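Local coordinates for A rubisco-like protein (Burkholderia fungorum, PDB 3NWR) that belongs to the rubisco large-chain family and is probably a lyase, although its own substrate and reaction are not established, at residues H387-A392 with L421-A426; M316-L321 with E334-C339; N235-L240 with M259-W264; A181-L186 with S217-Y222. One frame throughout, in Å; residues are numbered along the deposited sequence.

In the fold
All four contacts lie in the catalytic barrel domain and follow one another in series along the chain; none nests in or crosses another. Contact 4 comes first and closes the connection between helices 176-189 and 208-226. Contact 3 then joins the end of strand 233-235 to strand 257-261, across helix 240-252. Contact 2 lays helix 329-340 back on strand 315-319. Contact 1 comes last, setting the turn before helix 391-407 against helix 419-427. Contacts 2 and 3 reach the same parallel sheet and touch through Met316 SD and Ile262 CD1, 4.3 Å apart. Contacts 1 and 4 are peripheral, with nearest atoms about 6 Å apart.

Contact 1: H387-A392 with L421-A426; sequences HPDGPA and LRRALA
Asp389 OD1 forms a salt bridge with Arg423 NH2 at 2.8 Å. The two flat groups do not lie edge to edge. The carboxylate plane is turned 82° from the guanidinium plane, and Asp389 OD2 sits over the centre of one guanidinium face, 3.3 Å from Arg423 CZ. The attraction is probably mainly electrostatic, since no hydrogen-bond geometry accompanies it. Arg423 folds its chain at chi2 and chi3 (-74° and -63°), which turns one guanidinium face to the acid. Pro388 CB also touches Arg423 NH2, at 3.7 Å. The acid is carried by a type I beta turn from His387 to Gly390, and Gly390 is the N-cap of helix 391-407. This turn packs against helix 419-427 in the C-terminal part of the barrel domain. Here the buried His387 takes over from the exposed ion pair. Its ring lies beside the helix. His387 CD2 is 3.8 Å from Ala424 CB, and His387 CE1 is 3.9 Å from Arg423 CB. Both ring nitrogens are used. His387 ND1 accepts from Asp389 N at 3.0 Å, with the donor close to the ring plane. His387 NE2 bonds to the carbonyl oxygen of Glu420, which is consistent with the ring proton being on NE2. Ser397 of helix 391-407 touches both His387 and Ala424.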
# COMPACT_ATOMS: atom_id res chain seq x y z
N HIS A 387 24.22 4.01 -26.42
CA HIS A 387 25.23 4.91 -26.97
C HIS A 387 25.75 4.31 -28.28
O HIS A 387 26.03 3.11 -28.34
CB HIS A 387 26.38 5.10 -25.98
CG HIS A 387 27.32 6.20 -26.35
ND1 HIS A 387 28.21 6.10 -27.41
CD2 HIS A 387 27.53 7.42 -25.81
CE1 HIS A 387 28.91 7.21 -27.50
NE2 HIS A 387 28.52 8.03 -26.54
N PRO A 388 25.89 5.14 -29.32
CA PRO A 388 26.28 4.68 -30.67
C PRO A 388 27.59 3.91 -30.69
O PRO A 388 27.82 3.11 -31.60
CB PRO A 388 26.45 5.98 -31.45
CG PRO A 388 25.67 6.99 -30.72
CD PRO A 388 25.68 6.60 -29.27
N ASP A 389 28.46 4.16 -29.71
CA ASP A 389 29.79 3.56 -29.71
C ASP A 389 29.91 2.45 -28.67
O ASP A 389 31.01 1.99 -28.38
CB ASP A 389 30.85 4.63 -29.46
CG ASP A 389 30.83 5.73 -30.51
OD1 ASP A 389 30.68 5.40 -31.71
OD2 ASP A 389 30.95 6.92 -30.14
N GLY A 390 28.77 2.05 -28.11
CA GLY A 390 28.76 0.93 -27.18
C GLY A 390 28.51 1.33 -25.73
O GLY A 390 28.64 2.50 -25.37
N PRO A 391 28.14 0.35 -24.90
CA PRO A 391 27.83 0.61 -23.50
C PRO A 391 28.99 1.21 -22.72
O PRO A 391 28.77 2.04 -21.84
CB PRO A 391 27.48 -0.79 -22.96
CG PRO A 391 27.03 -1.55 -24.16
CD PRO A 391 27.87 -1.04 -25.29
N ALA A 392 30.22 0.80 -23.01
CA ALA A 392 31.36 1.38 -22.32
C ALA A 392 31.44 2.87 -22.65
O ALA A 392 31.63 3.69 -21.76
CB ALA A 392 32.65 0.66 -22.69
N LEU A 421 31.10 11.93 -24.71
CA LEU A 421 30.07 12.92 -24.36
C LEU A 421 29.52 13.64 -25.59
O LEU A 421 28.30 13.77 -25.76
CB LEU A 421 30.65 13.94 -23.37
CG LEU A 421 29.72 15.08 -22.95
CD1 LEU A 421 28.44 14.52 -22.31
CD2 LEU A 421 30.43 16.01 -22.00
N ARG A 422 30.41 14.10 -26.46
CA ARG A 422 30.00 14.80 -27.67
C ARG A 422 29.08 13.92 -28.52
O ARG A 422 28.03 14.36 -29.00
CB ARG A 422 31.23 15.24 -28.47
CG ARG A 422 30.92 16.22 -29.60
CD ARG A 422 32.21 16.79 -30.18
NE ARG A 422 33.06 15.76 -30.78
CZ ARG A 422 34.24 15.38 -30.30
NH1 ARG A 422 34.74 15.92 -29.20
NH2 ARG A 422 34.93 14.44 -30.94
N ARG A 423 29.47 12.66 -28.69
CA ARG A 423 28.67 11.70 -29.45
C ARG A 423 27.31 11.45 -28.81
O ARG A 423 26.30 11.31 -29.49
CB ARG A 423 29.44 10.39 -29.61
CG ARG A 423 30.64 10.48 -30.52
CD ARG A 423 30.21 10.57 -31.96
NE ARG A 423 29.49 9.37 -32.39
CZ ARG A 423 30.06 8.34 -33.01
NH1 ARG A 423 31.36 8.37 -33.28
NH2 ARG A 423 29.33 7.29 -33.36
N ALA A 424 27.28 11.39 -27.48
CA ALA A 424 26.02 11.19 -26.77
C ALA A 424 25.08 12.37 -27.00
O ALA A 424 23.89 12.19 -27.28
CB ALA A 424 26.28 11.01 -25.28
N LEU A 425 25.60 13.58 -26.88
CA LEU A 425 24.76 14.77 -27.02
C LEU A 425 24.16 14.85 -28.41
O LEU A 425 23.01 15.25 -28.59
CB LEU A 425 25.55 16.03 -26.68
CG LEU A 425 25.99 16.14 -25.22
CD1 LEU A 425 26.93 17.32 -25.01
CD2 LEU A 425 24.78 16.23 -24.29
N ALA A 426 24.95 14.47 -29.41
CA ALA A 426 24.48 14.48 -30.79
C ALA A 426 23.43 13.40 -31.05
O ALA A 426 22.45 13.62 -31.76
CB ALA A 426 25.66 14.32 -31.74

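Contact 2: M316-L321 with E334-C339; sequences MHVHGL and ESARDC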
# COMPACT_ATOMS: atom_id res chain seq x y z
N MET A 316 16.09 5.50 -1.63
CA MET A 316 14.73 5.72 -2.09
C MET A 316 14.72 6.25 -3.52
O MET A 316 15.56 7.08 -3.88
CB MET A 316 13.98 6.72 -1.20
CG MET A 316 13.57 6.16 0.17
SD MET A 316 12.19 4.98 0.13
CE MET A 316 10.77 6.07 -0.12
N HIS A 317 13.75 5.80 -4.31
CA HIS A 317 13.59 6.27 -5.68
C HIS A 317 12.81 7.57 -5.76
O HIS A 317 11.80 7.75 -5.05
CB HIS A 317 12.88 5.21 -6.51
CG HIS A 317 13.79 4.15 -7.02
ND1 HIS A 317 14.23 4.12 -8.32
CD2 HIS A 317 14.39 3.11 -6.39
CE1 HIS A 317 15.05 3.09 -8.48
NE2 HIS A 317 15.16 2.46 -7.33
N VAL A 318 13.27 8.46 -6.65
CA VAL A 318 12.63 9.76 -6.85
C VAL A 318 12.22 10.00 -8.30
O VAL A 318 11.75 11.09 -8.63
CB VAL A 318 13.55 10.91 -6.38
CG1 VAL A 318 13.88 10.75 -4.91
CG2 VAL A 318 14.83 10.98 -7.21
N HIS A 319 12.36 8.98 -9.13
CA HIS A 319 12.16 9.09 -10.57
C HIS A 319 13.16 10.09 -11.14
O HIS A 319 14.28 10.13 -10.64
CB HIS A 319 10.68 9.28 -10.93
CG HIS A 319 9.88 8.04 -10.68
ND1 HIS A 319 8.54 7.93 -11.01
CD2 HIS A 319 10.24 6.85 -10.14
CE1 HIS A 319 8.11 6.72 -10.68
NE2 HIS A 319 9.12 6.05 -10.15
N GLY A 320 12.84 10.86 -12.17
CA GLY A 320 13.91 11.61 -12.81
C GLY A 320 13.52 12.88 -13.52
O GLY A 320 12.40 13.01 -14.00
N LEU A 321 14.47 13.81 -13.60
CA LEU A 321 14.27 15.05 -14.35
C LEU A 321 14.20 14.74 -15.84
O LEU A 321 14.97 13.93 -16.35
CB LEU A 321 15.40 16.03 -14.05
CG LEU A 321 15.47 16.41 -12.57
CD1 LEU A 321 16.65 17.33 -12.32
CD2 LEU A 321 14.16 17.04 -12.08
N GLU A 334 11.90 18.10 -5.30
CA GLU A 334 11.51 18.14 -3.89
C GLU A 334 11.74 16.78 -3.22
O GLU A 334 12.16 16.71 -2.07
CB GLU A 334 10.05 18.57 -3.75
CG GLU A 334 9.57 18.62 -2.31
CD GLU A 334 8.14 19.13 -2.18
OE1 GLU A 334 7.63 19.71 -3.15
OE2 GLU A 334 7.54 18.94 -1.10
N SER A 335 11.47 15.71 -3.97
CA SER A 335 11.60 14.36 -3.41
C SER A 335 13.07 14.03 -3.15
O SER A 335 13.41 13.46 -2.10
CB SER A 335 10.96 13.34 -4.35
OG SER A 335 9.55 13.57 -4.47
N ALA A 336 13.94 14.41 -4.07
CA ALA A 336 15.37 14.24 -3.86
C ALA A 336 15.82 15.01 -2.63
O ALA A 336 16.57 14.50 -1.79
CB ALA A 336 16.15 14.70 -5.08
N ARG A 337 15.34 16.24 -2.50
CA ARG A 337 15.73 17.06 -1.36
C ARG A 337 15.22 16.48 -0.05
O ARG A 337 15.90 16.56 0.98
CB ARG A 337 15.31 18.51 -1.59
CG ARG A 337 16.13 19.13 -2.72
CD ARG A 337 15.74 20.57 -3.03
NE ARG A 337 16.65 21.11 -4.04
CZ ARG A 337 16.47 22.27 -4.67
NH1 ARG A 337 15.40 23.01 -4.40
NH2 ARG A 337 17.36 22.67 -5.57
N ASP A 338 14.04 15.86 -0.09
CA ASP A 338 13.51 15.16 1.08
C ASP A 338 14.49 14.09 1.57
O ASP A 338 14.77 13.98 2.77
CB ASP A 338 12.17 14.50 0.78
CG ASP A 338 11.01 15.49 0.70
OD1 ASP A 338 11.08 16.57 1.35
OD2 ASP A 338 10.02 15.17 0.00
N CYS A 339 15.01 13.30 0.64
CA CYS A 339 15.93 12.21 0.96
C CYS A 339 17.14 12.69 1.74
O CYS A 339 17.62 12.00 2.65
CB CYS A 339 16.39 11.50 -0.31
SG CYS A 339 15.11 10.55 -1.15
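Val318 meets helix 329-340 through its CG1 methyl. Val318 CG1 lies against the helix backbone, 3.8 Å from both Ser335 C and Ala336 N. Val318 CG1 is also 3.9 Å from Ser335 CB and 4.0 Å from Cys339 SG. The position follows from chi1 of -59°, which sets CG1 opposite the carbonyl carbon and over one helical turn. Cys339 SG has a second neighbour on the strand, Met316 CB, also at 4.0 Å, and so spans two residues whose side chains start on the same side of the strand. The packing is looser at the other Val318 branch, where Val318 CG2 is 4.5 Å from Ala336 CB. The Met316 chain likewise bends away beyond CB, and its sulfur reaches Ile262. These residues join the strand and helix of the beta-alpha-beta unit made by strand 315-319, helix 329-340 and strand 352-355, a repeating element of the barrel. The axes of segments 316-319 and 334-339 run nearly antiparallel, at 159°, and approach to 8.2 Å. Phe355 of the next strand touches both Val318 and Ala336. Ser335 OG is tied within its own helix, to the carbonyl oxygen of Glu331. The solvent side of the helix carries the exposed Glu334 and Arg337, with Arg337 NE bonded to the carbonyl oxygen of Ala370.

Contact 3: N235-L240 with M259-W264; sequences NITDDL and MASINW
Asn235 and Met259 are neighbours in a parallel beta bridge, and their side chains share one sheet face. Asn235 CB lies 4.0 Å from Met259 SD. The methyl end of the extended methionine slants past the amide, Met259 CE 3.9 Å from Asn235 CG. Asn235 CG lies opposite its backbone N (chi1 -175°), which brings OD1 to Thr237. At the tip, Asn235 OD1 takes two donors. Thr237 OG1 donates to Asn235 OD1 in the carbonyl plane, on a lone pair, at 2.6 Å. Thr237 N reaches Asn235 OD1 at 3.2 Å from above that plane, 45° out of it, which makes an Asx turn. Asn235 ND2 gives a bond to a water at 3.1 Å and another to the carbonyl oxygen of Cys200. The same water is bound by Ser261 OG, which also bonds to Asn286. The backbones are joined by Ile236 N to Met259 O, 3.0 Å. Thr237 OG1 accepts from Ser261 N at 2.8 Å. Asn235 N bonds to Asp196, next to the carboxylated Lys195. In rubisco the equivalent modified lysine helps to bind magnesium, so this strand end probably borders the active site. Thr237 O is bonded to Asn106 of the second subunit. The Thr237 hydroxyl both donates and accepts, which probably fixes its rotation. With both its ends engaged, the buried Asn235 amide is probably held in one orientation.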
# COMPACT_ATOMS: atom_id res chain seq x y z
N ASN A 235 16.63 -8.32 -6.43
CA ASN A 235 15.25 -8.18 -5.99
C ASN A 235 14.77 -9.43 -5.24
O ASN A 235 14.48 -10.46 -5.85
CB ASN A 235 14.34 -7.89 -7.19
CG ASN A 235 12.91 -7.61 -6.77
OD1 ASN A 235 12.63 -7.45 -5.58
ND2 ASN A 235 12.00 -7.54 -7.74
N ILE A 236 14.72 -9.32 -3.92
CA ILE A 236 14.35 -10.46 -3.09
C ILE A 236 12.90 -10.42 -2.63
O ILE A 236 12.47 -11.26 -1.85
CB ILE A 236 15.25 -10.59 -1.85
CG1 ILE A 236 15.06 -9.38 -0.93
CG2 ILE A 236 16.73 -10.76 -2.26
CD1 ILE A 236 15.71 -9.53 0.45
N THR A 237 12.15 -9.44 -3.14
CA THR A 237 10.72 -9.30 -2.82
C THR A 237 10.03 -10.67 -2.79
O THR A 237 10.07 -11.40 -3.78
CB THR A 237 10.00 -8.44 -3.88
OG1 THR A 237 10.61 -7.14 -3.94
CG2 THR A 237 8.51 -8.29 -3.53
N ASP A 238 9.41 -10.99 -1.66
CA ASP A 238 8.77 -12.29 -1.45
C ASP A 238 8.07 -12.26 -0.10
O ASP A 238 8.13 -11.27 0.64
CB ASP A 238 9.82 -13.41 -1.42
CG ASP A 238 9.32 -14.74 -1.96
OD1 ASP A 238 8.11 -15.05 -1.86
OD2 ASP A 238 10.16 -15.51 -2.48
N ASP A 239 7.40 -13.35 0.22
CA ASP A 239 6.95 -13.61 1.57
C ASP A 239 8.09 -13.31 2.55
O ASP A 239 9.26 -13.51 2.22
CB ASP A 239 6.54 -15.08 1.61
CG ASP A 239 6.50 -15.62 2.98
OD1 ASP A 239 5.45 -15.44 3.64
OD2 ASP A 239 7.51 -16.24 3.39
N LEU A 240 7.78 -12.80 3.74
CA LEU A 240 8.83 -12.33 4.65
C LEU A 240 9.86 -13.41 5.02
O LEU A 240 11.06 -13.17 4.94
CB LEU A 240 8.25 -11.70 5.93
CG LEU A 240 9.21 -11.12 6.98
CD1 LEU A 240 9.83 -12.20 7.90
CD2 LEU A 240 10.30 -10.24 6.36
N MET A 259 17.16 -5.58 -2.86
CA MET A 259 16.09 -4.67 -3.27
C MET A 259 14.76 -5.29 -2.87
O MET A 259 14.60 -6.51 -2.89
CB MET A 259 16.15 -4.50 -4.78
CG MET A 259 14.88 -4.02 -5.45
SD MET A 259 15.21 -4.00 -7.23
CE MET A 259 13.54 -3.87 -7.86
N ALA A 260 13.80 -4.45 -2.50
CA ALA A 260 12.45 -4.92 -2.15
C ALA A 260 11.40 -3.94 -2.66
O ALA A 260 11.61 -2.73 -2.60
CB ALA A 260 12.31 -5.11 -0.63
N SER A 261 10.29 -4.47 -3.16
CA SER A 261 9.14 -3.65 -3.55
C SER A 261 8.39 -3.28 -2.28
O SER A 261 7.49 -4.00 -1.83
CB SER A 261 8.24 -4.41 -4.51
OG SER A 261 8.93 -4.63 -5.73
N ILE A 262 8.78 -2.15 -1.70
CA ILE A 262 8.30 -1.79 -0.37
C ILE A 262 6.78 -1.77 -0.19
O ILE A 262 6.28 -2.21 0.83
CB ILE A 262 8.90 -0.45 0.11
CG1 ILE A 262 8.75 0.64 -0.97
CG2 ILE A 262 10.37 -0.66 0.48
CD1 ILE A 262 9.12 2.07 -0.49
N ASN A 263 6.05 -1.24 -1.16
CA ASN A 263 4.61 -1.11 -0.98
C ASN A 263 3.92 -2.46 -0.78
O ASN A 263 2.98 -2.58 0.00
CB ASN A 263 3.96 -0.37 -2.14
CG ASN A 263 4.44 1.05 -2.23
OD1 ASN A 263 4.52 1.76 -1.22
ND2 ASN A 263 4.81 1.47 -3.44
N TRP A 264 4.42 -3.47 -1.48
CA TRP A 264 3.77 -4.78 -1.46
C TRP A 264 4.34 -5.66 -0.36
O TRP A 264 3.66 -6.56 0.14
CB TRP A 264 3.92 -5.44 -2.83
CG TRP A 264 3.62 -4.49 -3.96
CD1 TRP A 264 4.43 -4.20 -5.01
CD2 TRP A 264 2.44 -3.69 -4.12
NE1 TRP A 264 3.83 -3.27 -5.83
CE2 TRP A 264 2.60 -2.95 -5.31
CE3 TRP A 264 1.26 -3.54 -3.39
CZ2 TRP A 264 1.63 -2.06 -5.78
CZ3 TRP A 264 0.30 -2.65 -3.86
CH2 TRP A 264 0.49 -1.94 -5.04
O HOH W 1 9.03 -7.23 -6.86

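Contact 4: A181-L186 with S217-Y222; sequences ALVREL and SEVRRY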
# COMPACT_ATOMS: atom_id res chain seq x y z
N ALA A 181 25.88 -13.51 -17.54
CA ALA A 181 26.69 -13.07 -18.68
C ALA A 181 26.46 -11.59 -18.95
O ALA A 181 27.40 -10.84 -19.24
CB ALA A 181 26.34 -13.89 -19.92
N LEU A 182 25.20 -11.17 -18.86
CA LEU A 182 24.87 -9.77 -19.10
C LEU A 182 25.48 -8.90 -18.01
O LEU A 182 26.08 -7.86 -18.29
CB LEU A 182 23.36 -9.58 -19.14
CG LEU A 182 22.87 -8.14 -19.16
CD1 LEU A 182 23.48 -7.35 -20.31
CD2 LEU A 182 21.35 -8.14 -19.24
N VAL A 183 25.34 -9.32 -16.76
CA VAL A 183 25.92 -8.57 -15.65
C VAL A 183 27.43 -8.40 -15.83
O VAL A 183 27.97 -7.33 -15.55
CB VAL A 183 25.58 -9.22 -14.30
CG1 VAL A 183 26.47 -8.69 -13.20
CG2 VAL A 183 24.12 -8.97 -13.98
N ARG A 184 28.11 -9.44 -16.30
CA ARG A 184 29.54 -9.33 -16.60
C ARG A 184 29.83 -8.20 -17.58
O ARG A 184 30.72 -7.38 -17.36
CB ARG A 184 30.08 -10.67 -17.13
CG ARG A 184 31.55 -10.65 -17.51
CD ARG A 184 32.42 -10.10 -16.39
NE ARG A 184 33.74 -10.74 -16.37
CZ ARG A 184 34.82 -10.20 -15.82
NH1 ARG A 184 34.76 -9.00 -15.27
NH2 ARG A 184 35.98 -10.86 -15.83
N GLU A 185 29.04 -8.14 -18.66
CA GLU A 185 29.21 -7.08 -19.66
C GLU A 185 28.95 -5.70 -19.07
O GLU A 185 29.65 -4.75 -19.38
CB GLU A 185 28.29 -7.32 -20.86
CG GLU A 185 28.56 -8.61 -21.62
CD GLU A 185 27.44 -8.97 -22.58
OE1 GLU A 185 26.46 -8.21 -22.67
OE2 GLU A 185 27.54 -10.03 -23.24
N LEU A 186 27.92 -5.59 -18.23
CA LEU A 186 27.59 -4.31 -17.62
C LEU A 186 28.71 -3.85 -16.68
O LEU A 186 29.06 -2.67 -16.65
CB LEU A 186 26.25 -4.40 -16.87
CG LEU A 186 25.03 -4.76 -17.72
CD1 LEU A 186 23.77 -4.95 -16.87
CD2 LEU A 186 24.79 -3.71 -18.81
N SER A 217 29.11 -14.86 -8.95
CA SER A 217 30.34 -15.44 -9.47
C SER A 217 31.04 -14.47 -10.42
O SER A 217 32.24 -14.25 -10.32
CB SER A 217 30.07 -16.76 -10.19
OG SER A 217 31.29 -17.32 -10.65
N GLU A 218 30.26 -13.90 -11.34
CA GLU A 218 30.79 -12.92 -12.28
C GLU A 218 31.23 -11.64 -11.58
O GLU A 218 32.28 -11.09 -11.89
CB GLU A 218 29.77 -12.61 -13.38
CG GLU A 218 29.50 -13.78 -14.31
CD GLU A 218 30.65 -14.03 -15.28
OE1 GLU A 218 31.63 -13.25 -15.28
OE2 GLU A 218 30.57 -15.02 -16.04
N VAL A 219 30.43 -11.17 -10.64
CA VAL A 219 30.74 -9.92 -9.95
C VAL A 219 32.02 -10.04 -9.13
O VAL A 219 32.86 -9.13 -9.15
CB VAL A 219 29.55 -9.47 -9.07
CG1 VAL A 219 29.90 -8.25 -8.25
CG2 VAL A 219 28.34 -9.20 -9.95
N ARG A 220 32.18 -11.16 -8.43
CA ARG A 220 33.39 -11.41 -7.64
C ARG A 220 34.62 -11.47 -8.54
O ARG A 220 35.65 -10.86 -8.26
CB ARG A 220 33.26 -12.71 -6.83
CG ARG A 220 32.20 -12.65 -5.70
CD ARG A 220 32.23 -13.90 -4.79
NE ARG A 220 32.11 -15.16 -5.53
CZ ARG A 220 30.99 -15.87 -5.66
NH1 ARG A 220 29.86 -15.48 -5.10
NH2 ARG A 220 31.02 -17.00 -6.36
N ARG A 221 34.51 -12.20 -9.65
CA ARG A 221 35.62 -12.30 -10.57
C ARG A 221 35.95 -10.95 -11.20
O ARG A 221 37.11 -10.62 -11.43
CB ARG A 221 35.35 -13.33 -11.66
CG ARG A 221 36.55 -13.51 -12.57
CD ARG A 221 36.29 -14.38 -13.77
NE ARG A 221 37.22 -14.06 -14.85
CZ ARG A 221 37.22 -14.66 -16.04
NH1 ARG A 221 36.34 -15.61 -16.30
NH2 ARG A 221 38.10 -14.30 -16.96
N TYR A 222 34.92 -10.15 -11.48
CA TYR A 222 35.16 -8.83 -12.03
C TYR A 222 35.93 -7.95 -11.04
O TYR A 222 36.84 -7.23 -11.43
CB TYR A 222 33.87 -8.14 -12.49
CG TYR A 222 34.11 -6.71 -12.93
CD1 TYR A 222 34.70 -6.43 -14.16
CD2 TYR A 222 33.79 -5.65 -12.09
CE1 TYR A 222 34.93 -5.12 -14.55
CE2 TYR A 222 34.01 -4.35 -12.47
CZ TYR A 222 34.58 -4.09 -13.70
OH TYR A 222 34.82 -2.78 -14.09
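Helices 176-189 and 208-226 are successive helices of the barrel domain, packed side by side on its outside. Their short segments run nearly parallel, crossing at -27° with axes 9.1 Å apart. On the buried side Val183 CG1 meets Val219 CG2 at 3.8 Å. Toward the surface Arg184 carries most of the contact. Its CG stands anti to the backbone N (chi1 178°), which sends the chain across to the second helix. Glu218 OE1 lies alongside the aliphatic part of this chain, 3.4 Å from Arg184 CG. Glu218 OE1 also makes a long salt bridge to Arg184 NE, at 3.5 Å. The end of Arg184 is modelled too close to Tyr222, so its fine geometry is uncertain. As modelled, it pairs with Glu188, one turn on in its own helix, and comes near Arg221. The nearby acids probably offset this meeting of like charges. Tyr222 reaches back to Cys187 and Glu188 on the first helix, and its hydroxyl bonds to Arg228. Neighbouring, nearly parallel helices packed side by side around the sheet form the outer helix layer of a TIM barrel, the fold of the rubisco catalytic domain.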